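Local coordinates for protein Two-component response regulator (Geobacillus stearothermophilus, PDB 6SWI) that probably acts as the DNA-binding output domain of AraT, a response regulator of the arabinan utilization system, through helix-turn-helix motifs, at residues 13-18 / 56-61; 19-24 / 82-87. All coordinates share one frame; numbering follows the deposited sequence. Where two conformers were deposited one is given.

Interaction 1: 13-18 / 56-61; sequences YIQKHF and TKIRME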
loop_
_atom_site.group_PDB
_atom_site.type_symbol
_atom_site.label_atom_id
_atom_site.label_comp_id
_atom_site.label_asym_id
_atom_site.label_seq_id
_atom_site.Cartn_x
_atom_site.Cartn_y
_atom_site.Cartn_z
ATOM N N TYR A 13 0.990 4.398 -12.529
ATOM C CA TYR A 13 2.196 4.970 -11.950
ATOM C C TYR A 13 2.253 4.712 -10.449
ATOM O O TYR A 13 3.301 4.321 -9.920
ATOM C CB TYR A 13 2.271 6.475 -12.249
ATOM C CG TYR A 13 3.648 7.031 -11.979
ATOM C CD1 TYR A 13 4.634 7.001 -12.957
ATOM C CD2 TYR A 13 3.980 7.534 -10.728
ATOM C CE1 TYR A 13 5.898 7.480 -12.709
ATOM C CE2 TYR A 13 5.249 8.009 -10.470
ATOM C CZ TYR A 13 6.202 7.978 -11.467
ATOM O OH TYR A 13 7.475 8.439 -11.234
ATOM N N ILE A 14 1.127 4.903 -9.754
ATOM C CA ILE A 14 1.062 4.636 -8.322
ATOM C C ILE A 14 1.333 3.162 -8.042
ATOM O O ILE A 14 2.035 2.813 -7.083
ATOM C CB ILE A 14 -0.306 5.086 -7.773
ATOM C CG1 ILE A 14 -0.498 6.595 -7.942
ATOM C CG2 ILE A 14 -0.455 4.700 -6.312
ATOM C CD1 ILE A 14 -1.959 6.993 -7.922
ATOM N N GLN A 15 0.777 2.278 -8.876
ATOM C CA GLN A 15 0.950 0.807 -8.680
ATOM C C GLN A 15 2.432 0.433 -8.783
ATOM O O GLN A 15 2.862 -0.518 -8.107
ATOM C CB GLN A 15 0.090 0.016 -9.672
ATOM C CG GLN A 15 -1.398 0.076 -9.351
ATOM C CD GLN A 15 -2.308 -0.444 -10.439
ATOM O OE1 GLN A 15 -1.949 -0.515 -11.610
ATOM N NE2 GLN A 15 -3.519 -0.793 -10.050
ATOM N N LYS A 16 3.185 1.152 -9.609
ATOM C CA LYS A 16 4.606 0.873 -9.762
ATOM C C LYS A 16 5.469 1.563 -8.718
ATOM O O LYS A 16 6.532 1.035 -8.369
ATOM C CB LYS A 16 5.087 1.293 -11.155
ATOM C CG LYS A 16 4.946 0.219 -12.225
ATOM C CD LYS A 16 5.787 0.533 -13.456
ATOM C CE LYS A 16 5.269 1.751 -14.185
ATOM N NZ LYS A 16 5.976 1.983 -15.477
ATOM N N HIS A 17 5.048 2.724 -8.207
ATOM C CA HIS A 17 5.938 3.595 -7.448
ATOM C C HIS A 17 5.487 3.864 -6.024
ATOM O O HIS A 17 6.044 4.749 -5.369
ATOM C CB HIS A 17 6.197 4.895 -8.209
ATOM C CG HIS A 17 7.022 4.683 -9.427
ATOM N ND1 HIS A 17 6.541 4.836 -10.708
ATOM C CD2 HIS A 17 8.298 4.254 -9.549
ATOM C CE1 HIS A 17 7.500 4.541 -11.566
ATOM N NE2 HIS A 17 8.576 4.187 -10.889
ATOM N N PHE A 18 4.525 3.105 -5.507
ATOM C CA PHE A 18 4.053 3.352 -4.150
ATOM C C PHE A 18 5.163 3.215 -3.113
ATOM O O PHE A 18 5.028 3.755 -2.013
ATOM C CB PHE A 18 2.917 2.387 -3.830
ATOM C CG PHE A 18 3.358 0.963 -3.786
ATOM C CD1 PHE A 18 3.889 0.418 -2.622
ATOM C CD2 PHE A 18 3.281 0.173 -4.910
ATOM C CE1 PHE A 18 4.322 -0.880 -2.590
ATOM C CE2 PHE A 18 3.706 -1.126 -4.877
ATOM C CZ PHE A 18 4.222 -1.659 -3.723
ATOM N N THR A 56 -2.527 5.004 -0.140
ATOM C CA THR A 56 -2.413 4.348 1.158
ATOM C C THR A 56 -2.936 2.920 1.100
ATOM O O THR A 56 -2.327 2.006 1.666
ATOM C CB THR A 56 -3.137 5.167 2.230
ATOM O OG1 THR A 56 -2.570 6.483 2.287
ATOM C CG2 THR A 56 -3.031 4.511 3.605
ATOM N N LYS A 57 -4.057 2.707 0.411
ATOM C CA LYS A 57 -4.601 1.361 0.303
ATOM C C LYS A 57 -3.621 0.423 -0.387
ATOM O O LYS A 57 -3.395 -0.699 0.081
ATOM C CB LYS A 57 -5.936 1.381 -0.433
ATOM C CG LYS A 57 -6.562 0.004 -0.527
ATOM C CD LYS A 57 -8.011 0.093 -0.937
ATOM C CE LYS A 57 -8.147 0.798 -2.269
ATOM N NZ LYS A 57 -9.569 0.907 -2.668
ATOM N N ILE A 58 -3.013 0.869 -1.489
ATOM C CA ILE A 58 -2.039 0.037 -2.192
ATOM C C ILE A 58 -0.860 -0.279 -1.286
ATOM O O ILE A 58 -0.386 -1.422 -1.224
ATOM C CB ILE A 58 -1.586 0.734 -3.487
ATOM C CG1 ILE A 58 -2.722 0.751 -4.503
ATOM C CG2 ILE A 58 -0.351 0.058 -4.048
ATOM C CD1 ILE A 58 -2.496 1.717 -5.653
ATOM N N ARG A 59 -0.377 0.732 -0.559
ATOM C CA ARG A 59 0.745 0.525 0.348
ATOM C C ARG A 59 0.412 -0.469 1.449
ATOM O O ARG A 59 1.229 -1.338 1.772
ATOM C CB ARG A 59 1.161 1.858 0.952
ATOM C CG ARG A 59 1.826 2.761 -0.043
ATOM C CD ARG A 59 2.041 4.144 0.514
ATOM N NE ARG A 59 3.046 4.844 -0.264
ATOM C CZ ARG A 59 3.337 6.132 -0.154
ATOM N NH1 ARG A 59 2.668 6.902 0.688
ATOM N NH2 ARG A 59 4.303 6.640 -0.903
ATOM N N MET A 60 -0.764 -0.338 2.063
ATOM C CA MET A 60 -1.087 -1.203 3.192
ATOM C C MET A 60 -1.344 -2.630 2.735
ATOM O O MET A 60 -1.003 -3.585 3.447
ATOM C CB MET A 60 -2.272 -0.625 3.970
ATOM C CG MET A 60 -1.986 0.742 4.615
ATOM S SD MET A 60 -0.577 0.735 5.761
ATOM C CE MET A 60 0.672 1.582 4.814
ATOM N N GLU A 61 -1.916 -2.804 1.544
ATOM C CA GLU A 61 -2.089 -4.159 1.040
ATOM C C GLU A 61 -0.749 -4.812 0.697
ATOM O O GLU A 61 -0.559 -6.007 0.949
ATOM C CB GLU A 61 -3.091 -4.188 -0.107
ATOM C CG GLU A 61 -4.467 -3.668 0.329
ATOM C CD GLU A 61 -5.379 -4.753 0.894
ATOM O OE1 GLU A 61 -4.919 -5.538 1.754
ATOM O OE2 GLU A 61 -6.565 -4.799 0.501
#
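Arg59 and Ile58 of the long helix 51-69 meet Ile14 and Gln15 of helix 5-17 and Phe18, which follows it. The all-helical helix-turn-helix fold, with helix 51-69 running through its middle, is consistent with an AraC-type DNA-binding domain. Arg59 can be followed outward from CB. Its CG stands anti to the carbonyl carbon (chi1 -71°), and the chain then stays extended to NE, running antiparallel to the side chain of Phe18. CG packs against Phe18 CB at 4.0 Å and lies equally near ring atom CD1. CD runs on beside the carbonyl oxygen of Phe18. NE donates to Phe18 O at 2.9 Å, on a lone pair in the carbonyl plane. NH2 donates to the same Phe18 O at 3.2 Å, with a more bent bond and from a position tilted off that plane. Phe18 O lies close to the guanidinium plane, so this is a side-on grip with both nitrogens on one atom. It should fix the rotation of the guanidinium, which is turned 70° from the Phe18 ring. Arg59 is buried, and Val81 also touches it.

The apolar half belongs to Ile58. Its CG2 approaches Phe18 CD2 obliquely at 3.7 Å. Phe18 and Ile14 also rest on Leu55, one turn earlier in the same helix. Phe18 CG sits between the backbone N and the carbonyl carbon (chi1 66°), which brings the ring over to helix 51-69. At the other end of Ile58, CD1 meets Ile14 CG2 at 3.7 Å and Gln15 CG at 4.2 Å.

Interaction 2: 19-24 / 82-87; sequences SQSDLT and GYDTQH
Asp84 turns the syn side of its carboxylate atom OD1 to Ser21. Ser21 OG donates to Asp84 OD1 at 2.7 Å, from 22° out of the carboxylate plane. Ser21 CB is also near, 3.2 Å from Asp84 OD1. The amide of Gln20 turns back on its own segment. Its NE2 donates to Ser19 OG at 3.0 Å, with the hydroxyl oxygen tilted out of the amide plane.

The two backbones come together at Gly82. Ser21 and Gly82 have their CA atoms 4.1 Å apart. Gly82 CA points a C-H at Ser19 O (3.3 Å), and Ser21 CA does the same toward Gly82 O (3.3 Å). Gly82 has positive phi and is the C-prime residue of a Schellman motif that ends helix 74-80. Its backbone angles alone call for glycine, since a CB would press on the carbonyl oxygen of the residue before.

The contact joins two connecting loops. Residues 19-24 link helix 5-17 to helix 25-32 and contain a type I beta turn from Gln20 to Leu23. Residues 82-85 lead into helix 86-97, where Thr85 is the N-cap and its OG1 accepts from His87 N. Tyr83 turns away and packs on Arg59 and Met60.

Asp84 was modelled in two conformers, so its bond to Ser21 is doubtful as a permanent link. The chemistry implies a polar surface contact: one hydroxyl-carboxylate bond beside two C-H...O contacts, probably with some freedom in the acidic side chain.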
loop_
_atom_site.group_PDB
_atom_site.type_symbol
_atom_site.label_atom_id
_atom_site.label_comp_id
_atom_site.label_asym_id
_atom_site.label_seq_id
_atom_site.Cartn_x
_atom_site.Cartn_y
_atom_site.Cartn_z
ATOM N N SER A 19 6.245 2.492 -3.428
ATOM C CA SER A 19 7.344 2.342 -2.479
ATOM C C SER A 19 8.105 3.639 -2.255
ATOM O O SER A 19 8.924 3.704 -1.331
ATOM C CB SER A 19 8.323 1.260 -2.945
ATOM O OG SER A 19 8.962 1.649 -4.146
ATOM N N GLN A 20 7.850 4.667 -3.061
ATOM C CA GLN A 20 8.605 5.914 -3.016
ATOM C C GLN A 20 7.948 6.887 -2.044
ATOM O O GLN A 20 6.798 7.296 -2.242
ATOM C CB GLN A 20 8.694 6.530 -4.410
ATOM C CG GLN A 20 9.375 5.629 -5.407
ATOM C CD GLN A 20 10.744 5.200 -4.924
ATOM O OE1 GLN A 20 11.617 6.037 -4.686
ATOM N NE2 GLN A 20 10.934 3.896 -4.748
ATOM N N SER A 21 8.680 7.248 -0.988
ATOM C CA SER A 21 8.071 8.059 0.052
ATOM C C SER A 21 7.830 9.495 -0.389
ATOM O O SER A 21 7.145 10.226 0.328
ATOM C CB SER A 21 8.903 8.044 1.332
ATOM O OG SER A 21 10.220 8.476 1.062
ATOM N N ASP A 22 8.368 9.915 -1.534
ATOM C CA ASP A 22 8.120 11.247 -2.065
ATOM C C ASP A 22 7.011 11.267 -3.118
ATOM O O ASP A 22 6.824 12.283 -3.794
ATOM C CB ASP A 22 9.408 11.848 -2.636
ATOM C CG ASP A 22 9.936 11.077 -3.834
ATOM O OD1 ASP A 22 9.533 9.912 -4.038
ATOM O OD2 ASP A 22 10.759 11.645 -4.582
ATOM N N LEU A 23 6.265 10.180 -3.272
ATOM C CA LEU A 23 5.200 10.134 -4.268
ATOM C C LEU A 23 3.991 10.922 -3.768
ATOM O O LEU A 23 3.403 10.577 -2.736
ATOM C CB LEU A 23 4.826 8.683 -4.556
ATOM C CG LEU A 23 3.802 8.475 -5.674
ATOM C CD1 LEU A 23 4.343 8.980 -7.003
ATOM C CD2 LEU A 23 3.421 7.012 -5.772
ATOM N N THR A 24 3.611 11.975 -4.494
ATOM C CA THR A 24 2.484 12.808 -4.105
ATOM C C THR A 24 1.600 13.059 -5.318
ATOM O O THR A 24 2.013 12.880 -6.465
ATOM C CB THR A 24 2.924 14.181 -3.594
ATOM O OG1 THR A 24 3.533 14.897 -4.677
ATOM C CG2 THR A 24 3.922 14.036 -2.444
ATOM N N GLY A 82 6.821 2.930 1.305
ATOM C CA GLY A 82 6.808 4.368 1.149
ATOM C C GLY A 82 6.750 5.163 2.429
ATOM O O GLY A 82 6.405 6.348 2.381
ATOM N N TYR A 83 7.088 4.563 3.567
ATOM C CA TYR A 83 7.176 5.262 4.842
ATOM C C TYR A 83 8.628 5.258 5.294
ATOM O O TYR A 83 9.227 4.187 5.455
ATOM C CB TYR A 83 6.304 4.576 5.891
ATOM C CG TYR A 83 4.837 4.780 5.627
ATOM C CD1 TYR A 83 4.167 4.009 4.688
ATOM C CD2 TYR A 83 4.124 5.757 6.296
ATOM C CE1 TYR A 83 2.831 4.208 4.429
ATOM C CE2 TYR A 83 2.784 5.967 6.041
ATOM C CZ TYR A 83 2.141 5.184 5.103
ATOM O OH TYR A 83 0.805 5.371 4.835
ATOM N N ASP A 84 9.159 6.466 5.522
ATOM C CA ASP A 84 10.526 6.682 5.975
ATOM C C ASP A 84 10.742 6.203 7.405
ATOM O O ASP A 84 11.887 5.954 7.800
ATOM C CB ASP A 84 10.868 8.179 5.884
ATOM C CG ASP A 84 10.800 8.723 4.459
ATOM O OD1 ASP A 84 11.200 8.006 3.522
ATOM O OD2 ASP A 84 10.359 9.880 4.273
ATOM N N THR A 85 9.675 6.074 8.189
ATOM C CA THR A 85 9.785 5.660 9.578
ATOM C C THR A 85 8.596 4.787 9.938
ATOM O O THR A 85 7.470 5.021 9.480
ATOM C CB THR A 85 9.921 6.843 10.552
ATOM O OG1 THR A 85 9.708 6.374 11.889
ATOM C CG2 THR A 85 8.922 7.945 10.233
ATOM N N GLN A 86 8.859 3.779 10.764
ATOM C CA GLN A 86 7.763 2.953 11.233
ATOM C C GLN A 86 6.784 3.739 12.093
ATOM O O GLN A 86 5.631 3.321 12.240
ATOM C CB GLN A 86 8.287 1.700 11.928
ATOM C CG GLN A 86 9.020 1.905 13.209
ATOM C CD GLN A 86 9.456 0.571 13.779
ATOM O OE1 GLN A 86 8.780 -0.444 13.590
ATOM N NE2 GLN A 86 10.599 0.554 14.454
ATOM N N HIS A 87 7.204 4.892 12.617
ATOM C CA HIS A 87 6.309 5.725 13.408
ATOM C C HIS A 87 5.034 6.076 12.637
ATOM O O HIS A 87 3.927 5.997 13.176
ATOM C CB HIS A 87 7.041 6.995 13.832
ATOM C CG HIS A 87 6.151 8.017 14.450
ATOM N ND1 HIS A 87 5.485 7.796 15.636
ATOM C CD2 HIS A 87 5.816 9.267 14.053
ATOM C CE1 HIS A 87 4.768 8.863 15.935
ATOM N NE2 HIS A 87 4.955 9.772 14.995
#

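Interaction 1 lies near the centre of the chain and is partly buried. Interaction 2 is a surface contact, and the centres of the two contacts lie about 11 Å apart. Residues 13-18 and 19-24 are consecutive, so helix 5-17 with Phe18, and the residues after it, each find a partner. The first meets helix 51-69, the second the turn between helices 74-80 and 86-97. Interaction 1 combines apolar side chains with a gripped carbonyl, whereas 19-24 / 82-87 relies on backbone proximity and a hydroxyl-carboxylate bond. The two contacts touch: Arg59 NH2 is 2.9 Å from Gln20 O, and Met60 CE is 3.4 Å from Tyr83 CE1.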